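Local coordinates for protein DnaJ homolog subfamily C member 27-A (Xenopus laevis, PDB 6JMG) that binds GTP and probably hydrolyses it as a Rab-family small GTPase that also carries a DnaJ domain, with a possible part in MEK/ERK signalling, at residues 210-215 with 238-243; 222-227 with 234-239; 121-126 with 246-251; 87-92 with 112-117. One frame throughout, in Å; residues are numbered along the deposited sequence.

Interaction 1: 210-215 with 238-243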
loop_
_atom_site.group_PDB
_atom_site.type_symbol
_atom_site.label_atom_id
_atom_site.label_comp_id
_atom_site.label_asym_id
_atom_site.label_seq_id
_atom_site.Cartn_x
_atom_site.Cartn_y
_atom_site.Cartn_z
ATOM N N ARG A 210 3.868 -23.810 13.310
ATOM C CA ARG A 210 3.870 -25.070 14.035
ATOM C C ARG A 210 3.689 -26.229 13.074
ATOM O O ARG A 210 4.358 -27.259 13.211
ATOM C CB ARG A 210 2.782 -25.095 15.110
ATOM C CG ARG A 210 2.702 -26.437 15.827
ATOM C CD ARG A 210 1.470 -26.553 16.695
ATOM N NE ARG A 210 0.356 -25.770 16.165
ATOM C CZ ARG A 210 -0.895 -25.849 16.619
ATOM N NH1 ARG A 210 -1.195 -26.684 17.610
ATOM N NH2 ARG A 210 -1.846 -25.093 16.076
ATOM N N ARG A 211 2.854 -26.041 12.047
ATOM C CA ARG A 211 2.663 -27.101 11.064
ATOM C C ARG A 211 3.955 -27.381 10.309
ATOM O O ARG A 211 4.249 -28.540 10.005
ATOM C CB ARG A 211 1.533 -26.730 10.101
ATOM C CG ARG A 211 1.319 -27.723 8.962
ATOM C CD ARG A 211 0.320 -27.187 7.928
ATOM N NE ARG A 211 0.804 -26.005 7.215
ATOM C CZ ARG A 211 1.663 -26.029 6.194
ATOM N NH1 ARG A 211 2.150 -27.182 5.737
ATOM N NH2 ARG A 211 2.038 -24.886 5.626
ATOM N N ILE A 212 4.775 -26.348 10.087
ATOM C CA ILE A 212 6.065 -26.510 9.410
ATOM C C ILE A 212 7.126 -27.155 10.326
ATOM O O ILE A 212 8.050 -27.786 9.812
ATOM C CB ILE A 212 6.512 -25.165 8.799
ATOM C CG1 ILE A 212 5.589 -24.808 7.628
ATOM C CG2 ILE A 212 7.926 -25.204 8.244
ATOM C CD1 ILE A 212 5.514 -23.291 7.304
ATOM N N ARG A 213 7.019 -27.059 11.668
ATOM C CA ARG A 213 7.975 -27.789 12.507
ATOM C C ARG A 213 7.756 -29.277 12.393
ATOM O O ARG A 213 8.698 -30.056 12.278
ATOM C CB ARG A 213 7.801 -27.537 14.008
ATOM C CG ARG A 213 8.317 -26.216 14.494
ATOM C CD ARG A 213 8.845 -26.186 15.929
ATOM N NE ARG A 213 10.039 -25.336 15.943
ATOM C CZ ARG A 213 11.309 -25.708 16.102
ATOM N NH1 ARG A 213 11.660 -26.984 16.283
ATOM N NH2 ARG A 213 12.240 -24.756 16.052
ATOM N N ASN A 214 6.504 -29.696 12.423
ATOM C CA ASN A 214 6.136 -31.095 12.612
ATOM C C ASN A 214 5.723 -31.678 11.286
ATOM O O ASN A 214 4.732 -32.395 11.138
ATOM C CB ASN A 214 5.018 -31.205 13.658
ATOM C CG ASN A 214 5.331 -30.390 14.950
ATOM O OD1 ASN A 214 6.494 -30.301 15.388
ATOM N ND2 ASN A 214 4.301 -29.833 15.566
ATOM N N CYS A 215 6.524 -31.319 10.297
ATOM C CA CYS A 215 6.344 -31.730 8.922
ATOM C C CYS A 215 7.687 -32.245 8.442
ATOM O O CYS A 215 8.704 -31.560 8.584
ATOM C CB CYS A 215 5.874 -30.547 8.086
ATOM S SG CYS A 215 5.226 -30.984 6.505
ATOM N N ARG A 238 5.462 -18.451 -2.481
ATOM C CA ARG A 238 5.401 -17.015 -2.223
ATOM C C ARG A 238 4.327 -16.676 -1.197
ATOM O O ARG A 238 4.468 -15.686 -0.469
ATOM C CB ARG A 238 5.164 -16.226 -3.512
ATOM C CG ARG A 238 5.801 -16.833 -4.730
ATOM C CD ARG A 238 6.039 -15.869 -5.876
ATOM N NE ARG A 238 6.942 -16.504 -6.835
ATOM C CZ ARG A 238 6.654 -16.770 -8.103
ATOM N NH1 ARG A 238 5.475 -16.441 -8.592
ATOM N NH2 ARG A 238 7.553 -17.372 -8.876
ATOM N N LYS A 239 3.295 -17.510 -1.049
ATOM C CA LYS A 239 2.296 -17.128 -0.060
ATOM C C LYS A 239 2.774 -17.428 1.349
ATOM O O LYS A 239 2.467 -16.671 2.279
ATOM C CB LYS A 239 0.966 -17.839 -0.330
ATOM C CG LYS A 239 0.174 -17.234 -1.474
ATOM C CD LYS A 239 -0.933 -18.148 -1.963
ATOM C CE LYS A 239 -0.604 -19.612 -1.751
ATOM N NZ LYS A 239 -1.504 -20.503 -2.545
ATOM N N LEU A 240 3.612 -18.453 1.494
ATOM C CA LEU A 240 4.276 -18.704 2.764
ATOM C C LEU A 240 5.375 -17.677 3.034
ATOM O O LEU A 240 5.545 -17.230 4.173
ATOM C CB LEU A 240 4.849 -20.120 2.759
ATOM C CG LEU A 240 3.820 -21.227 2.975
ATOM C CD1 LEU A 240 4.406 -22.616 2.716
ATOM C CD2 LEU A 240 3.250 -21.125 4.380
ATOM N N ALA A 241 6.121 -17.278 2.004
ATOM C CA ALA A 241 7.167 -16.281 2.200
ATOM C C ALA A 241 6.608 -14.960 2.708
ATOM O O ALA A 241 7.206 -14.329 3.593
ATOM C CB ALA A 241 7.954 -16.066 0.911
ATOM N N VAL A 242 5.504 -14.483 2.126
ATOM C CA VAL A 242 4.936 -13.234 2.647
ATOM C C VAL A 242 4.376 -13.446 4.046
ATOM O O VAL A 242 4.356 -12.521 4.864
ATOM C CB VAL A 242 3.871 -12.642 1.705
ATOM C CG1 VAL A 242 4.365 -12.652 0.276
ATOM C CG2 VAL A 242 2.555 -13.370 1.850
ATOM N N LEU A 243 3.925 -14.662 4.346
ATOM C CA LEU A 243 3.329 -14.927 5.645
ATOM C C LEU A 243 4.396 -15.000 6.732
ATOM O O LEU A 243 4.209 -14.459 7.826
ATOM C CB LEU A 243 2.524 -16.232 5.575
ATOM C CG LEU A 243 1.656 -16.634 6.771
ATOM C CD1 LEU A 243 0.546 -15.608 7.022
ATOM C CD2 LEU A 243 1.068 -18.013 6.533
#

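Interaction 2: 222-227 with 234-239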
loop_
_atom_site.group_PDB
_atom_site.type_symbol
_atom_site.label_atom_id
_atom_site.label_comp_id
_atom_site.label_asym_id
_atom_site.label_seq_id
_atom_site.Cartn_x
_atom_site.Cartn_y
_atom_site.Cartn_z
ATOM N N LEU A 222 4.912 -27.117 1.761
ATOM C CA LEU A 222 4.347 -26.023 0.978
ATOM C C LEU A 222 2.893 -26.256 0.583
ATOM O O LEU A 222 2.290 -25.372 -0.039
ATOM C CB LEU A 222 5.169 -25.771 -0.292
ATOM C CG LEU A 222 6.693 -25.586 -0.261
ATOM C CD1 LEU A 222 7.196 -25.588 -1.676
ATOM C CD2 LEU A 222 7.111 -24.302 0.434
ATOM N N GLY A 223 2.320 -27.410 0.923
ATOM C CA GLY A 223 0.927 -27.683 0.623
ATOM C C GLY A 223 0.662 -28.029 -0.830
ATOM O O GLY A 223 -0.189 -27.412 -1.482
ATOM N N VAL A 224 1.382 -29.031 -1.337
ATOM C CA VAL A 224 1.339 -29.423 -2.742
ATOM C C VAL A 224 1.607 -30.917 -2.802
ATOM O O VAL A 224 2.289 -31.474 -1.939
ATOM C CB VAL A 224 2.374 -28.664 -3.611
ATOM C CG1 VAL A 224 1.903 -27.258 -3.919
ATOM C CG2 VAL A 224 3.731 -28.638 -2.922
ATOM N N LYS A 225 1.064 -31.568 -3.810
ATOM C CA LYS A 225 1.310 -33.001 -3.863
ATOM C C LYS A 225 2.337 -33.316 -4.944
ATOM O O LYS A 225 2.604 -32.485 -5.818
ATOM C CB LYS A 225 -0.006 -33.768 -4.112
ATOM C CG LYS A 225 -1.066 -33.061 -4.979
ATOM C CD LYS A 225 -0.579 -32.878 -6.418
ATOM C CE LYS A 225 -1.654 -32.351 -7.365
ATOM N NZ LYS A 225 -1.028 -31.981 -8.674
ATOM N N PRO A 226 3.007 -34.469 -4.864
ATOM C CA PRO A 226 4.032 -34.780 -5.870
ATOM C C PRO A 226 3.449 -34.697 -7.275
ATOM O O PRO A 226 2.299 -35.073 -7.522
ATOM C CB PRO A 226 4.475 -36.203 -5.511
ATOM C CG PRO A 226 4.189 -36.330 -4.044
ATOM C CD PRO A 226 2.970 -35.474 -3.778
ATOM N N GLY A 227 4.249 -34.174 -8.190
ATOM C CA GLY A 227 3.804 -33.950 -9.547
ATOM C C GLY A 227 3.259 -32.565 -9.792
ATOM O O GLY A 227 2.407 -32.388 -10.670
ATOM N N ASN A 234 6.231 -22.577 -6.987
ATOM C CA ASN A 234 6.526 -21.152 -6.871
ATOM C C ASN A 234 5.400 -20.420 -6.175
ATOM O O ASN A 234 5.643 -19.602 -5.288
ATOM C CB ASN A 234 6.788 -20.534 -8.236
ATOM C CG ASN A 234 8.208 -20.729 -8.676
ATOM O OD1 ASN A 234 9.084 -21.075 -7.866
ATOM N ND2 ASN A 234 8.450 -20.542 -9.962
ATOM N N LYS A 235 4.152 -20.703 -6.558
ATOM C CA LYS A 235 3.072 -19.890 -6.019
ATOM C C LYS A 235 2.683 -20.322 -4.619
ATOM O O LYS A 235 2.309 -19.476 -3.799
ATOM C CB LYS A 235 1.851 -19.924 -6.944
ATOM C CG LYS A 235 2.082 -19.391 -8.376
ATOM C CD LYS A 235 2.626 -17.930 -8.506
ATOM C CE LYS A 235 2.332 -16.965 -7.342
ATOM N NZ LYS A 235 2.803 -15.571 -7.618
ATOM N N ALA A 236 2.862 -21.598 -4.292
ATOM C CA ALA A 236 2.768 -22.007 -2.898
ATOM C C ALA A 236 3.843 -21.321 -2.065
ATOM O O ALA A 236 3.564 -20.804 -0.975
ATOM C CB ALA A 236 2.880 -23.531 -2.789
ATOM N N TYR A 237 5.073 -21.269 -2.585
ATOM C CA TYR A 237 6.164 -20.705 -1.808
ATOM C C TYR A 237 5.921 -19.236 -1.499
ATOM O O TYR A 237 6.172 -18.792 -0.371
ATOM C CB TYR A 237 7.518 -20.878 -2.523
ATOM C CG TYR A 237 8.555 -19.907 -1.976
ATOM C CD1 TYR A 237 9.285 -20.213 -0.830
ATOM C CD2 TYR A 237 8.756 -18.659 -2.564
ATOM C CE1 TYR A 237 10.197 -19.309 -0.291
ATOM C CE2 TYR A 237 9.662 -17.753 -2.031
ATOM C CZ TYR A 237 10.383 -18.084 -0.900
ATOM O OH TYR A 237 11.288 -17.186 -0.381
ATOM N N ARG A 238 5.462 -18.451 -2.481
ATOM C CA ARG A 238 5.401 -17.015 -2.223
ATOM C C ARG A 238 4.327 -16.676 -1.197
ATOM O O ARG A 238 4.468 -15.686 -0.469
ATOM C CB ARG A 238 5.164 -16.226 -3.512
ATOM C CG ARG A 238 5.801 -16.833 -4.730
ATOM C CD ARG A 238 6.039 -15.869 -5.876
ATOM N NE ARG A 238 6.942 -16.504 -6.835
ATOM C CZ ARG A 238 6.654 -16.770 -8.103
ATOM N NH1 ARG A 238 5.475 -16.441 -8.592
ATOM N NH2 ARG A 238 7.553 -17.372 -8.876
ATOM N N LYS A 239 3.295 -17.510 -1.049
ATOM C CA LYS A 239 2.296 -17.128 -0.060
ATOM C C LYS A 239 2.774 -17.428 1.349
ATOM O O LYS A 239 2.467 -16.671 2.279
ATOM C CB LYS A 239 0.966 -17.839 -0.330
ATOM C CG LYS A 239 0.174 -17.234 -1.474
ATOM C CD LYS A 239 -0.933 -18.148 -1.963
ATOM C CE LYS A 239 -0.604 -19.612 -1.751
ATOM N NZ LYS A 239 -1.504 -20.503 -2.545
#

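Interaction 3: 121-126 with 246-251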
loop_
_atom_site.group_PDB
_atom_site.type_symbol
_atom_site.label_atom_id
_atom_site.label_comp_id
_atom_site.label_asym_id
_atom_site.label_seq_id
_atom_site.Cartn_x
_atom_site.Cartn_y
_atom_site.Cartn_z
ATOM N N GLN A 121 6.478 -7.793 -8.967
ATOM C CA GLN A 121 7.430 -7.339 -7.954
ATOM C C GLN A 121 6.761 -6.478 -6.892
ATOM O O GLN A 121 7.038 -6.623 -5.693
ATOM C CB GLN A 121 8.567 -6.542 -8.604
ATOM C CG GLN A 121 9.307 -7.234 -9.742
ATOM C CD GLN A 121 8.631 -7.026 -11.086
ATOM O OE1 GLN A 121 7.409 -7.139 -11.203
ATOM N NE2 GLN A 121 9.422 -6.693 -12.103
ATOM N N GLY A 122 5.863 -5.584 -7.318
ATOM C CA GLY A 122 5.383 -4.481 -6.508
ATOM C C GLY A 122 4.731 -4.818 -5.184
ATOM O O GLY A 122 3.824 -5.652 -5.097
ATOM N N ASN A 123 5.184 -4.127 -4.146
ATOM C CA ASN A 123 4.702 -4.306 -2.784
ATOM C C ASN A 123 4.240 -2.937 -2.301
ATOM O O ASN A 123 5.057 -2.118 -1.865
ATOM C CB ASN A 123 5.793 -4.881 -1.882
ATOM C CG ASN A 123 5.307 -5.141 -0.469
ATOM O OD1 ASN A 123 4.112 -5.346 -0.236
ATOM N ND2 ASN A 123 6.233 -5.127 0.486
ATOM N N ILE A 124 2.930 -2.695 -2.331
ATOM C CA ILE A 124 2.422 -1.392 -1.925
ATOM C C ILE A 124 2.558 -1.304 -0.414
ATOM O O ILE A 124 2.167 -0.303 0.200
ATOM C CB ILE A 124 0.958 -1.152 -2.360
ATOM C CG1 ILE A 124 0.001 -1.960 -1.507
ATOM C CG2 ILE A 124 0.723 -1.453 -3.859
ATOM C CD1 ILE A 124 -1.427 -1.523 -1.672
ATOM N N ASP A 125 3.136 -2.340 0.198
ATOM C CA ASP A 125 3.316 -2.320 1.642
ATOM C C ASP A 125 4.487 -1.461 2.058
ATOM O O ASP A 125 4.571 -1.092 3.230
ATOM C CB ASP A 125 3.512 -3.732 2.197
ATOM C CG ASP A 125 2.287 -4.250 2.922
ATOM O OD1 ASP A 125 1.159 -3.841 2.567
ATOM O OD2 ASP A 125 2.460 -5.065 3.852
ATOM N N ASN A 126 5.383 -1.129 1.132
ATOM C CA ASN A 126 6.442 -0.173 1.410
ATOM C C ASN A 126 6.069 1.238 0.971
ATOM O O ASN A 126 6.946 2.094 0.812
ATOM C CB ASN A 126 7.738 -0.623 0.741
ATOM C CG ASN A 126 8.222 -1.941 1.273
ATOM O OD1 ASN A 126 7.958 -2.289 2.427
ATOM N ND2 ASN A 126 8.935 -2.690 0.440
ATOM N N PRO A 246 10.829 -13.323 8.446
ATOM C CA PRO A 246 11.079 -12.783 9.816
ATOM C C PRO A 246 11.048 -11.261 9.908
ATOM O O PRO A 246 10.921 -10.734 11.021
ATOM C CB PRO A 246 12.484 -13.324 10.144
ATOM C CG PRO A 246 12.826 -14.316 9.079
ATOM C CD PRO A 246 11.958 -14.063 7.900
ATOM N N ASP A 247 11.171 -10.544 8.784
ATOM C CA ASP A 247 10.988 -9.096 8.785
ATOM C C ASP A 247 9.530 -8.728 9.057
ATOM O O ASP A 247 9.243 -7.786 9.804
ATOM C CB ASP A 247 11.404 -8.515 7.433
ATOM C CG ASP A 247 12.894 -8.281 7.312
ATOM O OD1 ASP A 247 13.650 -8.565 8.268
ATOM O OD2 ASP A 247 13.302 -7.812 6.226
ATOM N N LYS A 248 8.605 -9.427 8.397
ATOM C CA LYS A 248 7.177 -9.169 8.477
ATOM C C LYS A 248 6.514 -9.861 9.657
ATOM O O LYS A 248 5.531 -9.336 10.194
ATOM C CB LYS A 248 6.482 -9.604 7.177
ATOM C CG LYS A 248 7.035 -8.922 5.932
ATOM C CD LYS A 248 6.223 -9.259 4.676
ATOM C CE LYS A 248 5.707 -7.984 3.994
ATOM N NZ LYS A 248 4.847 -8.266 2.805
ATOM N N CYS A 249 7.045 -10.999 10.095
ATOM C CA CYS A 249 6.404 -11.842 11.097
ATOM C C CYS A 249 7.245 -11.872 12.363
ATOM O O CYS A 249 8.412 -12.273 12.337
ATOM C CB CYS A 249 6.232 -13.259 10.559
ATOM S SG CYS A 249 5.435 -14.370 11.707
ATOM N N MET A 250 6.648 -11.436 13.463
ATOM C CA MET A 250 7.363 -11.308 14.721
ATOM C C MET A 250 7.212 -12.537 15.608
ATOM O O MET A 250 7.723 -12.543 16.733
ATOM C CB MET A 250 6.888 -10.051 15.446
ATOM C CG MET A 250 7.214 -8.740 14.733
ATOM S SD MET A 250 8.867 -8.645 14.007
ATOM C CE MET A 250 9.874 -8.737 15.482
ATOM N N ALA A 251 6.533 -13.573 15.125
ATOM C CA ALA A 251 6.296 -14.763 15.925
ATOM C C ALA A 251 7.593 -15.539 16.140
ATOM O O ALA A 251 8.452 -15.587 15.254
ATOM C CB ALA A 251 5.256 -15.661 15.264
#

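Interaction 4: 87-92 with 112-117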
loop_
_atom_site.group_PDB
_atom_site.type_symbol
_atom_site.label_atom_id
_atom_site.label_comp_id
_atom_site.label_asym_id
_atom_site.label_seq_id
_atom_site.Cartn_x
_atom_site.Cartn_y
_atom_site.Cartn_z
ATOM N N LYS A 87 5.240 4.363 -10.555
ATOM C CA LYS A 87 6.478 3.738 -10.110
ATOM C C LYS A 87 7.280 4.649 -9.177
ATOM O O LYS A 87 7.248 5.877 -9.278
ATOM C CB LYS A 87 7.345 3.326 -11.301
ATOM C CG LYS A 87 7.208 4.192 -12.544
ATOM C CD LYS A 87 8.059 3.645 -13.705
ATOM C CE LYS A 87 8.135 4.630 -14.871
ATOM N NZ LYS A 87 7.119 4.297 -15.908
ATOM N N ASP A 88 8.035 4.017 -8.284
ATOM C CA ASP A 88 8.942 4.697 -7.359
ATOM C C ASP A 88 8.200 5.727 -6.512
ATOM O O ASP A 88 8.636 6.859 -6.333
ATOM C CB ASP A 88 10.111 5.329 -8.124
ATOM C CG ASP A 88 11.056 6.098 -7.223
ATOM O OD1 ASP A 88 11.559 5.512 -6.234
ATOM O OD2 ASP A 88 11.269 7.303 -7.493
ATOM N N THR A 89 7.075 5.311 -5.957
ATOM C CA THR A 89 6.269 6.182 -5.115
ATOM C C THR A 89 6.486 5.880 -3.641
ATOM O O THR A 89 6.481 4.717 -3.231
ATOM C CB THR A 89 4.801 6.015 -5.469
ATOM O OG1 THR A 89 4.622 6.404 -6.832
ATOM C CG2 THR A 89 3.930 6.864 -4.557
ATOM N N GLN A 90 6.647 6.936 -2.842
ATOM C CA GLN A 90 6.815 6.787 -1.400
ATOM C C GLN A 90 5.548 7.072 -0.606
ATOM O O GLN A 90 5.333 6.444 0.437
ATOM C CB GLN A 90 7.894 7.736 -0.883
ATOM C CG GLN A 90 9.334 7.375 -1.219
ATOM C CD GLN A 90 9.666 7.581 -2.671
ATOM O OE1 GLN A 90 9.815 8.713 -3.128
ATOM N NE2 GLN A 90 9.791 6.487 -3.411
ATOM N N GLY A 91 4.701 7.977 -1.080
ATOM C CA GLY A 91 3.458 8.287 -0.400
ATOM C C GLY A 91 2.327 8.463 -1.404
ATOM O O GLY A 91 2.545 8.945 -2.514
ATOM N N VAL A 92 1.124 8.082 -0.973
ATOM C CA VAL A 92 -0.095 8.201 -1.776
ATOM C C VAL A 92 -1.168 8.916 -0.966
ATOM O O VAL A 92 -1.456 8.528 0.175
ATOM C CB VAL A 92 -0.631 6.828 -2.205
ATOM C CG1 VAL A 92 -2.048 6.980 -2.765
ATOM C CG2 VAL A 92 0.306 6.171 -3.200
ATOM N N ALA A 112 -6.206 -1.475 -7.454
ATOM C CA ALA A 112 -5.934 -2.430 -8.520
ATOM C C ALA A 112 -5.160 -1.778 -9.655
ATOM O O ALA A 112 -4.218 -2.365 -10.202
ATOM C CB ALA A 112 -7.246 -3.016 -9.041
ATOM N N GLU A 113 -5.543 -0.558 -10.021
ATOM C CA GLU A 113 -4.890 0.104 -11.140
ATOM C C GLU A 113 -3.441 0.423 -10.812
ATOM O O GLU A 113 -2.546 0.184 -11.627
ATOM C CB GLU A 113 -5.661 1.365 -11.502
ATOM C CG GLU A 113 -4.911 2.274 -12.399
ATOM C CD GLU A 113 -5.771 3.384 -12.885
ATOM O OE1 GLU A 113 -5.229 4.487 -13.099
ATOM O OE2 GLU A 113 -6.992 3.150 -13.030
ATOM N N MET A 114 -3.187 0.912 -9.605
ATOM C CA MET A 114 -1.812 1.114 -9.175
ATOM C C MET A 114 -1.060 -0.206 -9.119
ATOM O O MET A 114 0.054 -0.314 -9.643
ATOM C CB MET A 114 -1.776 1.793 -7.803
ATOM C CG MET A 114 -0.371 2.205 -7.358
ATOM S SD MET A 114 -0.253 2.846 -5.681
ATOM C CE MET A 114 1.306 3.692 -5.809
ATOM N N LYS A 115 -1.671 -1.235 -8.514
ATOM C CA LYS A 115 -0.968 -2.503 -8.331
ATOM C C LYS A 115 -0.529 -3.123 -9.651
ATOM O O LYS A 115 0.531 -3.760 -9.696
ATOM C CB LYS A 115 -1.830 -3.501 -7.565
ATOM C CG LYS A 115 -1.474 -3.653 -6.103
ATOM C CD LYS A 115 -2.508 -4.510 -5.361
ATOM C CE LYS A 115 -2.399 -4.360 -3.844
ATOM N NZ LYS A 115 -3.637 -4.808 -3.134
ATOM N N GLN A 116 -1.289 -2.949 -10.740
ATOM C CA GLN A 116 -0.756 -3.530 -11.967
ATOM C C GLN A 116 0.333 -2.694 -12.619
ATOM O O GLN A 116 1.145 -3.246 -13.366
ATOM C CB GLN A 116 -1.804 -3.882 -13.009
ATOM C CG GLN A 116 -1.209 -5.195 -13.572
ATOM C CD GLN A 116 -1.954 -5.882 -14.682
ATOM O OE1 GLN A 116 -1.335 -6.508 -15.557
ATOM N NE2 GLN A 116 -3.278 -5.813 -14.647
ATOM N N GLU A 117 0.352 -1.383 -12.408
ATOM C CA GLU A 117 1.418 -0.615 -13.031
ATOM C C GLU A 117 2.756 -0.835 -12.347
ATOM O O GLU A 117 3.775 -0.339 -12.843
ATOM C CB GLU A 117 1.071 0.868 -13.033
ATOM C CG GLU A 117 1.235 1.491 -14.394
ATOM C CD GLU A 117 0.574 0.677 -15.488
ATOM O OE1 GLU A 117 1.300 0.261 -16.418
ATOM O OE2 GLU A 117 -0.669 0.469 -15.421
#

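Interaction 1: 210-215 with 238-243
Arg211 and Ile212 of helix 203-213 both point toward Leu240 of helix 230-244, and each reaches the same methyl group. The CB and CG of Arg211 lead away from their own helix in an extended run, and the chain turns only at its third torsion (chi3 66°). That bend turns the end of the chain toward Leu240, the two side chains running at about a right angle. One face of the guanidinium lies over CG1 of its neighbour Ile212, which is 4.0 Å above the plane and off-centre, near the border of the group. NH1 gives a weak hydrogen bond to Met221 O of helix 218-222. NH2 stands 4.1 Å from Leu240 CD2, and the methyl lies at the guanidinium edge, near its plane. An arginine suits this exposed helix position because its long chain lets the flat group reach the leucine methyl while Met221 O weakly holds NH1. Ile212 fills the buried side, its CD1 standing 4.3 Å from Leu240 CD2. Both aliphatic residues also meet Val261 of helix 254-278, and their apolar side chains suit the buried spot they share with it. The arrangement joins helix 203-213 to the antiparallel helix pair 230-244 and 254-278, the hairpin that characterises the J-domain fold.

Interaction 2: 222-227 with 234-239
Ala236 presents its single methyl group to the chain that leaves helix 218-222, and three groups close around it. Leu222 O comes to 3.4 Å from Ala236 CB, Leu222 CB to 4.1 Å from the same atom, and Val224 CG1 to 4.0 Å from it. Alanine fits because the two backbones come close here, with Leu222 CA and Ala236 CA 5.8 Å apart. Beside this patch Leu222 CD2 lies against the helix backbone, 4.3 Å from Tyr237 CA. Val224 holds CG1 anti to its carbonyl carbon (chi1 -78°), which directs that branch onto the alanine.

The second shell is the turn that brings both residues to the helix. Gly223, with positive phi, is the C-prime residue of a Schellman motif: its N bonds back to Asp220 O, and Val224 N bonds to Trp219 O. A residue without a side chain takes such a backbone easily, and the turn places Leu222 and Val224 on the same methyl group. Farther out, Tyr237 leads away to Phe258, Val261 and Arg265 of helix 254-278. Leu222, at the end of helix 218-222, meets both helix 230-244 and, through Leu268, helix 254-278, while the loop after it lies against helix 230-244 through Val224.

Interaction 3: 121-126 with 246-251
Lys248 of the J-domain loop extends its amine toward Asn123 and Asp125 of the GTPase domain, and this one amine makes the whole contact. Lys248 NZ is 4.1 Å from Asp125 OD2, too far for a salt bridge, and equally far from Asn123 ND2, another donor. The lysine meets the asparagine from the opposite direction and slants across the aspartate. Its chain bends at the third torsion (chi3 124°), and its CD packs on Val242 O near the end of helix 230-244.

Tighter order lies behind each partner. Asn126 N bonds to Asn123 O at 3.2 Å, closing the short turn that carries the aspartate; Asp125 O and Asn126 OD1 both accept hydrogen bonds from Arg192. Cys249 and Ala251 are buried against helix 203-213, and their carbonyl groups both bind Ser254 OG. Lys248, by contrast, is exposed, and a long flexible side chain suits a position where only its end comes near the other domain. It directly follows His245, Pro246 and Asp247, the HPD signature of J domains. Opposite charges this far apart imply a weak, long-range attraction, probably screened by water, rather than a fixed joint between the two domains.

Interaction 4: 87-92 with 112-117
Met114 runs straight out of helix 107-117: CG lies anti to the backbone N (chi1 -173°) and SD anti to CA (chi2 -174°), and the chain stays extended through its third torsion, which carries CE to Val92. Val92 answers from strand 91-97 with CG2 set anti to its carbonyl carbon, its chi1 of 168° having placed CG1 opposite the backbone N. The two side chains therefore meet tip to tip, Val92 CG2 lying 3.7 Å from Met114 CE and 4.2 Å from Met114 SD. Thr89 adds its carbon skeleton from the loop before the strand, with CB 4.2 Å from Met114 CE. Its hydroxyl is held by Tyr86 O and Lys18 NZ, so the residue can be buried with its polar atom satisfied.

Each residue type fits its place. Valine, branched at CB, suits an extended strand and presents a compact methyl to the helix; methionine, long and unbranched, can reach from the helix to the sheet. Around them Ile20, Met22 and Phe129 of the adjoining strands 15-22 and 128-134 complete an apolar layer. Strand 91-97, helix 107-117 and the parallel strand 128-134 form a beta-alpha-beta crossover, and the contact packs its helix onto the central sheet, as expected of the P-loop GTPase fold of the Ras superfamily.

Interactions 1 and 2 share helix 230-244 and touch, with Leu240 CD1 3.8 Å from Leu222 CA and centres 11 Å apart. Interaction 3 adjoins interaction 1 through Leu243 O and Cys249 CB, 3.6 Å apart, and its long chain loop encloses both J-domain contacts. On the GTPase side it borders interaction 4, where Ile124 CD1 meets Lys115 CE at 3.7 Å. Interaction 3 thus lies between the packed interiors of the two domains, whose contacts 1 and 4 have centres 29 Å apart. Interaction 4 lies wholly within the nucleotide-binding fold: the Val92 side chain is about 12 Å from the bound GTP and about 14 Å from the magnesium ion.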